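Local coordinates for choline/ethanolamine kinase family protein (Mesorhizobium loti, PDB 3DXQ) that probably phosphorylates ethanolamine or a related amino alcohol, using a protein-kinase-like fold, at residues A68-P72 with R191-W197; D39-P45 with G82-Y88; D204-G210 with R242-K247; I89-M95 with C182-T188. All blocks are in the same frame, centred on the assembly; numbering follows the deposited sequence. Where two conformers were deposited one is given.

The four contacts run through a two-lobed kinase-like fold. Interaction 2 pairs strands 40-45 and 84-87 in the five-stranded sheet of the N-terminal lobe. The chain continues directly from it into interaction 4, where strand 93-94 joins strand 185-187. That strand is also hydrogen-bonded to strand 192-194 of interaction 1, so interactions 1 and 4 share a small sheet with centres about 10 Å apart. Interaction 1 reaches back to the loop after helix 55-67 and touches interaction 2, about 14 Å away between centres, so a loop of the N-terminal lobe meets the small sheet beside the other lobe. Interaction 3 comes last, packing two helices of the C-terminal lobe about 30 Å from interaction 2 between centres.

Interaction 1 (A68-P72 with R191-W197); sequences AGVSP and RMWIVDW
Arg191 NH2 donates to Gly69 O over 2.6 Å, almost head-on to the carbonyl and with the oxygen near the guanidinium plane. A little farther on, Ile194 N bonds to Val70 O at 3.0 Å, and this carbonyl is also approached by Trp193 CA. Ser71 CA in turn points its hydrogen at Ile194 O, 3.3 Å away, so the loop lies along strand 192-194 by a mixture of N-H and C-H donors. Among the side chains, Val70 CG1 does most of the apolar touching: it runs alongside Ile194, 3.8 Å from CD1, and meets the edge of the Trp197 indole at CH2. Its position anti to the backbone N (chi1 163°) turns this methyl onto both partners. Pro72 CD packs crosswise on Val195 CG1 at 3.9 Å. What positions Arg191 is the bend of its chain at chi3 (-58°), which lays the guanidinium over a face of the Trp193 indole, CZ about 3.8 Å above the ring plane, and holds the group flat where it can reach Gly69. Gly69 itself closes helix 55-67 in a Schellman motif with positive phi, and its carbonyl oxygen also receives Lys116 NZ. Asp196 and Trp197 probably correspond to the start of the DFG motif of protein kinases. Around the contact, Trp197 rests on Ala61, Ala62 and Ala65 of helix 55-67, helix 106-118 meets Val70 and Ile194 through Leu117 and Ala113, and strand 185-187 pairs with strand 192-194.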
# COMPACT_ATOMS: atom_id res chain seq x y z
N ALA A 68 -15.37 6.95 -6.04
CA ALA A 68 -14.94 6.20 -7.20
C ALA A 68 -15.38 4.72 -7.18
O ALA A 68 -15.08 3.97 -8.12
CB ALA A 68 -13.46 6.29 -7.33
N GLY A 69 -16.08 4.30 -6.12
CA GLY A 69 -16.59 2.92 -6.00
C GLY A 69 -15.52 1.88 -5.68
O GLY A 69 -15.70 0.70 -5.96
N VAL A 70 -14.41 2.31 -5.11
CA VAL A 70 -13.29 1.42 -4.84
C VAL A 70 -13.17 1.13 -3.36
O VAL A 70 -12.82 0.01 -2.97
CB VAL A 70 -11.97 2.04 -5.40
CG1 VAL A 70 -10.78 1.38 -4.81
CG2 VAL A 70 -11.94 1.91 -6.89
N SER A 71 -13.45 2.14 -2.55
CA SER A 71 -13.45 2.01 -1.10
C SER A 71 -14.87 1.93 -0.53
O SER A 71 -15.83 2.48 -1.09
CB SER A 71 -12.75 3.20 -0.47
OG SER A 71 -13.14 3.35 0.90
N PRO A 72 -15.01 1.26 0.61
CA PRO A 72 -16.32 1.26 1.22
C PRO A 72 -16.74 2.67 1.61
O PRO A 72 -15.87 3.53 1.83
CB PRO A 72 -16.14 0.41 2.48
CG PRO A 72 -14.87 -0.34 2.27
CD PRO A 72 -14.02 0.49 1.39
N ARG A 191 -15.38 -9.08 -6.75
CA ARG A 191 -14.73 -7.78 -6.75
C ARG A 191 -13.98 -7.49 -5.45
O ARG A 191 -14.33 -7.99 -4.36
CB ARG A 191 -15.74 -6.65 -7.03
CG ARG A 191 -16.76 -6.40 -5.92
CD ARG A 191 -17.33 -4.99 -6.04
NE ARG A 191 -16.26 -4.01 -5.97
CZ ARG A 191 -16.41 -2.70 -6.19
NH1 ARG A 191 -17.60 -2.19 -6.50
NH2 ARG A 191 -15.35 -1.91 -6.09
N MSE A 192 -12.97 -6.65 -5.59
CA MSE A 192 -12.13 -6.27 -4.49
C MSE A 192 -12.52 -4.87 -4.14
O MSE A 192 -12.79 -4.09 -5.05
CB MSE A 192 -10.68 -6.22 -4.92
CG MSE A 192 -10.16 -7.52 -5.37
SE MSE A 192 -9.23 -8.30 -3.96
CE MSE A 192 -8.99 -10.18 -4.69
N TRP A 193 -12.57 -4.59 -2.84
CA TRP A 193 -12.61 -3.24 -2.34
C TRP A 193 -11.24 -3.00 -1.72
O TRP A 193 -10.50 -3.94 -1.43
CB TRP A 193 -13.67 -3.10 -1.29
CG TRP A 193 -15.07 -3.45 -1.71
CD1 TRP A 193 -15.64 -4.68 -1.73
CD2 TRP A 193 -16.09 -2.53 -2.11
NE1 TRP A 193 -16.95 -4.60 -2.13
CE2 TRP A 193 -17.25 -3.29 -2.37
CE3 TRP A 193 -16.12 -1.15 -2.29
CZ2 TRP A 193 -18.45 -2.71 -2.79
CZ3 TRP A 193 -17.32 -0.56 -2.71
CH2 TRP A 193 -18.47 -1.35 -2.96
N ILE A 194 -10.89 -1.74 -1.54
CA ILE A 194 -9.62 -1.39 -0.91
C ILE A 194 -9.89 -0.40 0.23
O ILE A 194 -10.74 0.47 0.10
CB ILE A 194 -8.62 -0.78 -1.93
CG1 ILE A 194 -8.71 -1.52 -3.28
CG2 ILE A 194 -7.23 -0.82 -1.38
CD1 ILE A 194 -7.81 -1.01 -4.36
N VAL A 195 -9.17 -0.58 1.34
CA VAL A 195 -9.27 0.27 2.53
C VAL A 195 -7.90 0.81 2.92
O VAL A 195 -6.90 0.38 2.36
CB VAL A 195 -9.85 -0.54 3.73
CG1 VAL A 195 -11.12 -1.23 3.30
CG2 VAL A 195 -8.82 -1.57 4.26
N ASP A 196 -7.86 1.70 3.91
CA ASP A 196 -6.63 2.29 4.47
C ASP A 196 -5.94 3.24 3.52
O ASP A 196 -4.93 2.91 2.91
CB ASP A 196 -5.64 1.23 4.96
CG ASP A 196 -5.47 1.23 6.48
OD1 ASP A 196 -6.47 1.11 7.22
OD2 ASP A 196 -4.30 1.34 6.93
N TRP A 197 -6.49 4.44 3.42
CA TRP A 197 -6.03 5.41 2.44
C TRP A 197 -5.12 6.45 3.02
O TRP A 197 -4.93 7.51 2.44
CB TRP A 197 -7.25 6.08 1.79
CG TRP A 197 -8.10 5.06 1.12
CD1 TRP A 197 -9.07 4.30 1.69
CD2 TRP A 197 -8.01 4.63 -0.25
NE1 TRP A 197 -9.61 3.45 0.77
CE2 TRP A 197 -8.97 3.63 -0.43
CE3 TRP A 197 -7.22 5.01 -1.33
CZ2 TRP A 197 -9.17 3.00 -1.65
CZ3 TRP A 197 -7.41 4.38 -2.55
CH2 TRP A 197 -8.38 3.39 -2.70

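Interaction 2 (D39-P45 with G82-Y88); sequences DLCLRIP and GVMVTRY
Thr86 holds OG1 between its backbone N and carbonyl carbon (chi1 59°), while the Arg43 chain, bent at chi3 (86°), turns NH1 diagonally to Thr86, the residue paired with Cys41, and brings it within 3.2 Å of Thr86 OG1. The hydrogen bond is not straight, with 136° at the hydrogen, but OG1 lies near the guanidinium plane. The two residues belong to adjacent antiparallel strands, 40-45 and 84-87, in the five-stranded sheet of the kinase-like N-terminal lobe. Cys41 with Thr86 and Arg43 with Met84 are hydrogen-bonded pairs, each closed by two reciprocal backbone bonds, such as Arg43 N to Met84 O at 2.8 Å. Leu42 with Val85 and Leu40 with Arg87 are the non-hydrogen-bonded pairs between and beyond them. On the face of Leu42 and Val85 the contact is apolar: Leu42 CD1 reaches diagonally to Val83 CG1 at 3.6 Å, and Val83 CG2 lies beside Ile44 CD1. Leu11, Ile14 and Leu17 pack on Leu42 there. At the far end Leu40 CD2 sits over one face of the Arg87 guanidinium, whose NH1 forms a salt bridge with Glu73. Past the last bridge, Tyr88 N still bonds to Asp39 O at 2.8 Å, and Cys41 SG meets the edge of the Tyr88 ring in a sulfur-aromatic contact, 3.7 Å from CD1.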
# COMPACT_ATOMS: atom_id res chain seq x y z
N ASP A 39 -23.17 -3.87 11.51
CA ASP A 39 -22.87 -3.86 10.09
C ASP A 39 -21.96 -2.67 9.73
O ASP A 39 -21.75 -2.38 8.56
CB ASP A 39 -24.19 -3.81 9.30
CG ASP A 39 -25.13 -4.92 9.71
OD1 ASP A 39 -24.69 -6.07 9.70
OD2 ASP A 39 -26.31 -4.66 10.05
N LEU A 40 -21.44 -1.99 10.74
CA LEU A 40 -20.57 -0.83 10.52
C LEU A 40 -19.20 -1.21 11.07
O LEU A 40 -19.09 -2.12 11.86
CB LEU A 40 -21.13 0.40 11.23
CG LEU A 40 -22.56 0.82 10.86
CD1 LEU A 40 -23.08 1.89 11.81
CD2 LEU A 40 -22.64 1.31 9.45
N CYS A 41 -18.15 -0.54 10.60
CA CYS A 41 -16.78 -0.74 11.10
C CYS A 41 -16.27 0.54 11.74
O CYS A 41 -16.39 1.62 11.18
CB CYS A 41 -15.79 -1.10 10.01
SG CYS A 41 -16.04 -2.64 9.25
N LEU A 42 -15.71 0.38 12.92
CA LEU A 42 -15.13 1.49 13.66
C LEU A 42 -13.62 1.39 13.48
O LEU A 42 -13.05 0.33 13.73
CB LEU A 42 -15.50 1.34 15.14
CG LEU A 42 -15.09 2.44 16.10
CD1 LEU A 42 -15.76 3.77 15.77
CD2 LEU A 42 -15.46 2.01 17.48
N ARG A 43 -12.99 2.47 13.01
CA ARG A 43 -11.53 2.50 12.82
C ARG A 43 -10.88 3.52 13.77
O ARG A 43 -11.21 4.71 13.72
CB ARG A 43 -11.20 2.85 11.37
CG ARG A 43 -12.20 2.28 10.36
CD ARG A 43 -11.73 2.47 8.91
NE ARG A 43 -10.84 1.39 8.46
CZ ARG A 43 -11.25 0.22 7.95
NH1 ARG A 43 -12.54 -0.06 7.83
NH2 ARG A 43 -10.35 -0.69 7.57
N ILE A 44 -9.97 3.06 14.64
CA ILE A 44 -9.28 3.93 15.61
C ILE A 44 -7.81 4.11 15.20
O ILE A 44 -7.15 3.12 14.88
CB ILE A 44 -9.25 3.34 17.03
CG1 ILE A 44 -10.66 3.04 17.56
CG2 ILE A 44 -8.52 4.30 17.99
CD1 ILE A 44 -11.20 4.09 18.51
N PRO A 45 -7.30 5.35 15.20
CA PRO A 45 -5.89 5.57 14.86
C PRO A 45 -4.85 5.12 15.92
O PRO A 45 -5.04 5.34 17.13
CB PRO A 45 -5.82 7.09 14.68
CG PRO A 45 -7.25 7.55 14.60
CD PRO A 45 -8.00 6.62 15.44
N GLY A 82 -9.98 11.63 14.85
CA GLY A 82 -9.62 10.95 13.60
C GLY A 82 -10.42 9.66 13.37
O GLY A 82 -10.38 9.10 12.29
N VAL A 83 -11.15 9.21 14.39
CA VAL A 83 -11.96 7.99 14.33
C VAL A 83 -12.93 7.96 13.13
O VAL A 83 -13.62 8.94 12.85
CB VAL A 83 -12.72 7.79 15.65
CG1 VAL A 83 -13.79 6.73 15.52
CG2 VAL A 83 -11.73 7.42 16.75
N MSE A 84 -12.99 6.83 12.44
CA MSE A 84 -13.75 6.75 11.18
C MSE A 84 -14.72 5.57 11.17
O MSE A 84 -14.37 4.45 11.57
CB MSE A 84 -12.77 6.67 10.01
CG MSE A 84 -13.40 6.73 8.65
SE MSE A 84 -12.09 6.28 7.27
CE MSE A 84 -11.17 7.99 7.19
N VAL A 85 -15.96 5.83 10.74
CA VAL A 85 -16.96 4.77 10.61
C VAL A 85 -17.21 4.48 9.13
O VAL A 85 -17.56 5.37 8.37
CB VAL A 85 -18.28 5.14 11.26
CG1 VAL A 85 -19.23 3.94 11.17
CG2 VAL A 85 -18.06 5.58 12.71
N THR A 86 -17.01 3.23 8.73
CA THR A 86 -17.29 2.80 7.38
C THR A 86 -18.33 1.71 7.42
O THR A 86 -18.69 1.23 8.49
CB THR A 86 -16.02 2.25 6.71
OG1 THR A 86 -15.52 1.15 7.48
CG2 THR A 86 -14.98 3.33 6.65
N ARG A 87 -18.82 1.31 6.26
CA ARG A 87 -19.81 0.26 6.20
C ARG A 87 -19.07 -1.06 6.09
O ARG A 87 -18.06 -1.15 5.39
CB ARG A 87 -20.78 0.48 5.04
CG ARG A 87 -21.81 -0.63 4.93
CD ARG A 87 -23.08 -0.21 4.20
NE ARG A 87 -24.09 0.24 5.14
CZ ARG A 87 -24.44 1.50 5.34
NH1 ARG A 87 -23.89 2.50 4.67
NH2 ARG A 87 -25.36 1.76 6.22
N TYR A 88 -19.55 -2.07 6.80
CA TYR A 88 -18.96 -3.38 6.73
C TYR A 88 -19.48 -4.10 5.52
O TYR A 88 -20.68 -4.13 5.27
CB TYR A 88 -19.26 -4.23 7.96
CG TYR A 88 -18.69 -5.63 7.87
CD1 TYR A 88 -17.31 -5.85 7.91
CD2 TYR A 88 -19.52 -6.74 7.76
CE1 TYR A 88 -16.77 -7.15 7.84
CE2 TYR A 88 -19.00 -8.04 7.69
CZ TYR A 88 -17.62 -8.23 7.73
OH TYR A 88 -17.09 -9.50 7.65

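Interaction 3 (D204-G210 with R242-K247); sequences DPLWDLG and RVVIYK
Asp204 OD1 takes two hydrogen bonds, from Arg242 NH2 across the contact at 3.0 Å and from Leu206 N within its own segment at 3.3 Å. The first arrives on the syn side near the carboxylate plane, the second from above that plane as a cap on the start of helix 206-215. Arg242 completes a side-on, two-nitrogen grip with NE to OD2 at 3.0 Å; the carboxylate and guanidinium planes are 22° apart, nearly coplanar. Leu206 CD1 covers one face of the guanidinium. The Tyr246 ring stands almost perpendicular to the carboxylate with its hydroxyl at OD2, though the modelled separation is doubtfully short. Farther along the helix, Trp207 CE3 meets Tyr246 CD1 at 3.5 Å, the rings oblique. Gly210, without a side chain, lets the helices come together: its CA lies 3.6 Å from Val243 CG1, and the axes of the short segments 206-210 and 242-247 approach to 7.8 Å, crossing at -61°. Asp208 accepts from the backbone N of His177 and Cys178, reminiscent of the conserved F-helix aspartate of protein kinases; Trp207 NE1 donates to Cys178 O. A buried carboxylate with an arginine and a helix-start N-H on it is probably kept ionised, so one charged group joins the helix start to helix 237-263.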
# COMPACT_ATOMS: atom_id res chain seq x y z
N ASP A 204 2.59 7.65 -10.04
CA ASP A 204 2.66 6.79 -11.22
C ASP A 204 1.79 5.57 -10.90
O ASP A 204 2.13 4.83 -9.99
CB ASP A 204 4.09 6.37 -11.45
CG ASP A 204 4.28 5.55 -12.70
OD1 ASP A 204 3.29 5.06 -13.27
OD2 ASP A 204 5.48 5.39 -13.07
N PRO A 205 0.68 5.37 -11.63
CA PRO A 205 -0.24 4.30 -11.35
C PRO A 205 0.42 2.95 -11.17
O PRO A 205 -0.08 2.13 -10.40
CB PRO A 205 -1.13 4.27 -12.62
CG PRO A 205 -0.43 5.10 -13.62
CD PRO A 205 0.26 6.13 -12.82
N LEU A 206 1.52 2.70 -11.87
CA LEU A 206 2.21 1.42 -11.77
C LEU A 206 2.96 1.22 -10.46
O LEU A 206 3.50 0.13 -10.21
CB LEU A 206 3.13 1.18 -12.99
CG LEU A 206 2.38 1.19 -14.31
CD1 LEU A 206 3.22 0.60 -15.42
CD2 LEU A 206 1.01 0.48 -14.20
N TRP A 207 3.01 2.24 -9.63
CA TRP A 207 3.60 2.06 -8.31
C TRP A 207 2.71 1.13 -7.50
O TRP A 207 3.21 0.27 -6.77
CB TRP A 207 3.74 3.37 -7.55
CG TRP A 207 3.93 3.14 -6.12
CD1 TRP A 207 2.95 2.99 -5.18
CD2 TRP A 207 5.17 3.02 -5.43
NE1 TRP A 207 3.51 2.77 -3.94
CE2 TRP A 207 4.88 2.81 -4.06
CE3 TRP A 207 6.51 3.10 -5.83
CZ2 TRP A 207 5.86 2.64 -3.11
CZ3 TRP A 207 7.49 2.93 -4.87
CH2 TRP A 207 7.16 2.71 -3.53
N ASP A 208 1.40 1.32 -7.63
CA ASP A 208 0.42 0.49 -6.94
C ASP A 208 0.56 -0.97 -7.32
O ASP A 208 0.55 -1.86 -6.44
CB ASP A 208 -1.02 0.97 -7.24
CG ASP A 208 -1.46 2.15 -6.36
OD1 ASP A 208 -0.69 2.56 -5.44
OD2 ASP A 208 -2.59 2.65 -6.57
N LEU A 209 0.68 -1.22 -8.62
CA LEU A 209 0.86 -2.59 -9.13
C LEU A 209 2.14 -3.20 -8.60
O LEU A 209 2.15 -4.34 -8.13
CB LEU A 209 0.81 -2.67 -10.66
CG LEU A 209 -0.62 -2.66 -11.24
CD1 LEU A 209 -1.40 -1.36 -10.94
CD2 LEU A 209 -0.65 -2.90 -12.74
N GLY A 210 3.22 -2.43 -8.64
CA GLY A 210 4.51 -2.95 -8.16
C GLY A 210 4.49 -3.24 -6.67
O GLY A 210 5.05 -4.24 -6.19
N ARG A 242 8.32 -0.82 -15.61
CA ARG A 242 8.03 0.11 -14.53
C ARG A 242 7.57 -0.65 -13.29
O ARG A 242 8.00 -0.34 -12.17
CB ARG A 242 7.04 1.21 -14.98
CG ARG A 242 7.78 2.50 -15.26
CD ARG A 242 7.07 3.55 -16.09
NE ARG A 242 5.69 3.86 -15.68
CZ ARG A 242 4.64 3.79 -16.51
NH1 ARG A 242 4.78 3.40 -17.77
NH2 ARG A 242 3.43 4.10 -16.08
N VAL A 243 6.75 -1.66 -13.48
CA VAL A 243 6.29 -2.45 -12.35
C VAL A 243 7.51 -3.07 -11.67
O VAL A 243 7.71 -2.93 -10.46
CB VAL A 243 5.30 -3.53 -12.77
CG1 VAL A 243 4.81 -4.26 -11.55
CG2 VAL A 243 4.14 -2.93 -13.50
N VAL A 244 8.35 -3.73 -12.43
CA VAL A 244 9.53 -4.36 -11.84
C VAL A 244 10.40 -3.31 -11.12
O VAL A 244 10.91 -3.56 -10.03
CB VAL A 244 10.30 -5.15 -12.89
CG1 VAL A 244 11.63 -5.65 -12.35
CG2 VAL A 244 9.44 -6.30 -13.36
N ILE A 245 10.53 -2.13 -11.72
CA ILE A 245 11.32 -1.04 -11.12
C ILE A 245 10.76 -0.64 -9.75
O ILE A 245 11.52 -0.48 -8.77
CB ILE A 245 11.36 0.19 -12.07
CG1 ILE A 245 12.44 -0.01 -13.13
CG2 ILE A 245 11.67 1.46 -11.31
CD1 ILE A 245 13.80 -0.22 -12.53
N TYR A 246 9.43 -0.52 -9.68
CA TYR A 246 8.78 -0.17 -8.43
C TYR A 246 8.83 -1.31 -7.42
O TYR A 246 8.95 -1.06 -6.21
CB TYR A 246 7.34 0.32 -8.66
CG TYR A 246 7.28 1.64 -9.40
CD1 TYR A 246 8.02 2.74 -8.97
CD2 TYR A 246 6.47 1.80 -10.52
CE1 TYR A 246 7.98 3.96 -9.65
CE2 TYR A 246 6.41 3.02 -11.21
CZ TYR A 246 7.17 4.10 -10.77
OH TYR A 246 7.10 5.31 -11.44
N LYS A 247 8.75 -2.56 -7.88
CA LYS A 247 8.97 -3.68 -6.96
C LYS A 247 10.28 -3.42 -6.19
O LYS A 247 10.30 -3.50 -4.97
CB LYS A 247 9.09 -5.01 -7.70
CG LYS A 247 7.79 -5.76 -7.98
CD LYS A 247 8.09 -6.94 -8.90
CE LYS A 247 7.31 -8.19 -8.56
NZ LYS A 247 7.44 -9.26 -9.60

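Interaction 4 (I89-M95 with C182-T188); sequences IAGAQTM and CENFLDT
Backbone hydrogen bonds carry the pairing: Gln93 N to Asp187 O and Asp187 N to Gln93 O, both 2.7 Å, make a hydrogen-bonded antiparallel pair, and Met95 N adds a third to Phe185 O at 3.0 Å, nearly head-on to the carbonyl. C-H donors fill the places between, with Leu186 CA aimed at Gln93 O (3.4 Å) and Ala92 CA at Asp187 O. Strand 93-94 thereby becomes an edge of a three-stranded antiparallel sheet whose other two strands, 185-187 and 192-194, form a hairpin. The 89-95 segment leaves the N-terminal-lobe sheet and probably corresponds to the protein-kinase hinge, while 182-188 begins in what is probably the end of the catalytic loop, with Asn184, and continues into strand 185-187. Among apolar contacts, Leu186 sends CD1 obliquely to Ile89 CD1 at 3.9 Å. On the side of Gln93 and Asp187, the selenomethionine at Met95 is bent at chi2 (-68°) and chi3, which curls it back over strand 185-187: CG packs on Phe185 CB at 3.8 Å and its selenium SE reaches Asp187 CB at 3.5 Å. In van der Waals packing, Leu186 CD2 meets Thr94 OG1, the two side chains lying side by side. Among the charged groups, Asp187 turns its carboxylate to Arg103 and Arg109, one oxygen in a salt bridge with each.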
# COMPACT_ATOMS: atom_id res chain seq x y z
N ILE A 89 -18.54 -4.72 4.80
CA ILE A 89 -18.79 -5.55 3.64
C ILE A 89 -18.92 -7.03 4.02
O ILE A 89 -17.92 -7.73 4.25
CB ILE A 89 -17.64 -5.39 2.67
CG1 ILE A 89 -17.59 -3.95 2.20
CG2 ILE A 89 -17.79 -6.33 1.48
CD1 ILE A 89 -16.31 -3.62 1.46
N ALA A 90 -20.17 -7.49 4.09
CA ALA A 90 -20.48 -8.86 4.46
C ALA A 90 -19.98 -9.78 3.37
O ALA A 90 -19.89 -9.39 2.22
CB ALA A 90 -21.97 -9.03 4.67
N GLY A 91 -19.61 -10.99 3.77
CA GLY A 91 -19.12 -12.01 2.85
C GLY A 91 -17.94 -11.55 2.03
O GLY A 91 -17.87 -11.81 0.83
N ALA A 92 -17.02 -10.84 2.68
CA ALA A 92 -15.82 -10.37 2.02
C ALA A 92 -14.67 -10.93 2.78
O ALA A 92 -14.71 -10.98 4.00
CB ALA A 92 -15.77 -8.85 2.04
N GLN A 93 -13.62 -11.32 2.05
CA GLN A 93 -12.43 -11.91 2.65
C GLN A 93 -11.26 -10.92 2.66
O GLN A 93 -10.92 -10.35 1.63
CB GLN A 93 -12.05 -13.16 1.85
CG GLN A 93 -11.00 -14.05 2.48
CD GLN A 93 -11.47 -14.66 3.78
OE1 GLN A 93 -10.86 -14.46 4.83
NE2 GLN A 93 -12.59 -15.36 3.72
N THR A 94 -10.64 -10.73 3.82
CA THR A 94 -9.41 -9.95 3.91
C THR A 94 -8.33 -10.76 3.26
O THR A 94 -8.21 -11.94 3.55
CB THR A 94 -8.99 -9.68 5.35
OG1 THR A 94 -9.88 -8.71 5.88
CG2 THR A 94 -7.59 -9.12 5.41
N MSE A 95 -7.55 -10.14 2.40
CA MSE A 95 -6.55 -10.85 1.63
C MSE A 95 -5.18 -10.99 2.33
O MSE A 95 -4.92 -10.44 3.41
CB MSE A 95 -6.42 -10.21 0.24
CG MSE A 95 -7.72 -10.24 -0.58
SE MSE A 95 -8.30 -12.02 -1.17
CE MSE A 95 -6.65 -12.50 -2.06
N CYS A 182 -1.65 -6.58 1.17
CA CYS A 182 -2.66 -7.58 0.92
C CYS A 182 -3.86 -7.39 1.84
O CYS A 182 -5.02 -7.49 1.39
CB CYS A 182 -2.06 -8.96 1.11
SG CYS A 182 -0.79 -9.34 -0.08
N GLU A 183 -3.57 -7.08 3.11
CA GLU A 183 -4.61 -6.93 4.15
C GLU A 183 -5.59 -5.80 3.84
O GLU A 183 -6.72 -5.81 4.30
CB GLU A 183 -4.01 -6.71 5.56
CG GLU A 183 -3.20 -5.43 5.74
CD GLU A 183 -2.91 -5.11 7.20
OE1 GLU A 183 -3.87 -4.78 7.95
OE2 GLU A 183 -1.73 -5.17 7.59
N ASN A 184 -5.16 -4.83 3.04
CA ASN A 184 -6.03 -3.72 2.63
C ASN A 184 -7.07 -4.08 1.57
O ASN A 184 -7.85 -3.22 1.18
CB ASN A 184 -5.16 -2.57 2.12
CG ASN A 184 -4.37 -1.91 3.24
OD1 ASN A 184 -4.78 -1.97 4.40
ND2 ASN A 184 -3.26 -1.26 2.89
N PHE A 185 -7.07 -5.32 1.08
CA PHE A 185 -8.00 -5.75 0.06
C PHE A 185 -9.06 -6.67 0.65
O PHE A 185 -8.74 -7.65 1.31
CB PHE A 185 -7.29 -6.51 -1.05
CG PHE A 185 -6.50 -5.63 -1.98
CD1 PHE A 185 -5.19 -5.28 -1.66
CD2 PHE A 185 -7.06 -5.17 -3.16
CE1 PHE A 185 -4.46 -4.48 -2.50
CE2 PHE A 185 -6.33 -4.36 -4.00
CZ PHE A 185 -5.02 -4.01 -3.67
N LEU A 186 -10.32 -6.33 0.38
CA LEU A 186 -11.44 -7.14 0.82
C LEU A 186 -12.03 -7.75 -0.43
O LEU A 186 -12.50 -7.03 -1.31
CB LEU A 186 -12.47 -6.29 1.55
CG LEU A 186 -11.90 -5.37 2.64
CD1 LEU A 186 -13.05 -4.62 3.30
CD2 LEU A 186 -11.01 -6.12 3.67
N ASP A 187 -12.02 -9.07 -0.49
CA ASP A 187 -12.46 -9.77 -1.68
C ASP A 187 -13.84 -10.38 -1.51
O ASP A 187 -14.03 -11.22 -0.64
CB ASP A 187 -11.47 -10.89 -1.99
CG ASP A 187 -11.77 -11.60 -3.30
OD1 ASP A 187 -12.40 -10.99 -4.21
OD2 ASP A 187 -11.37 -12.78 -3.43
N THR A 188 -14.81 -9.97 -2.31
CA THR A 188 -16.06 -10.69 -2.30
C THR A 188 -15.70 -11.83 -3.22
O THR A 188 -14.52 -12.15 -3.36
CB THR A 188 -17.26 -9.87 -2.80
OG1 THR A 188 -17.16 -9.66 -4.21
CG2 THR A 188 -17.32 -8.55 -2.08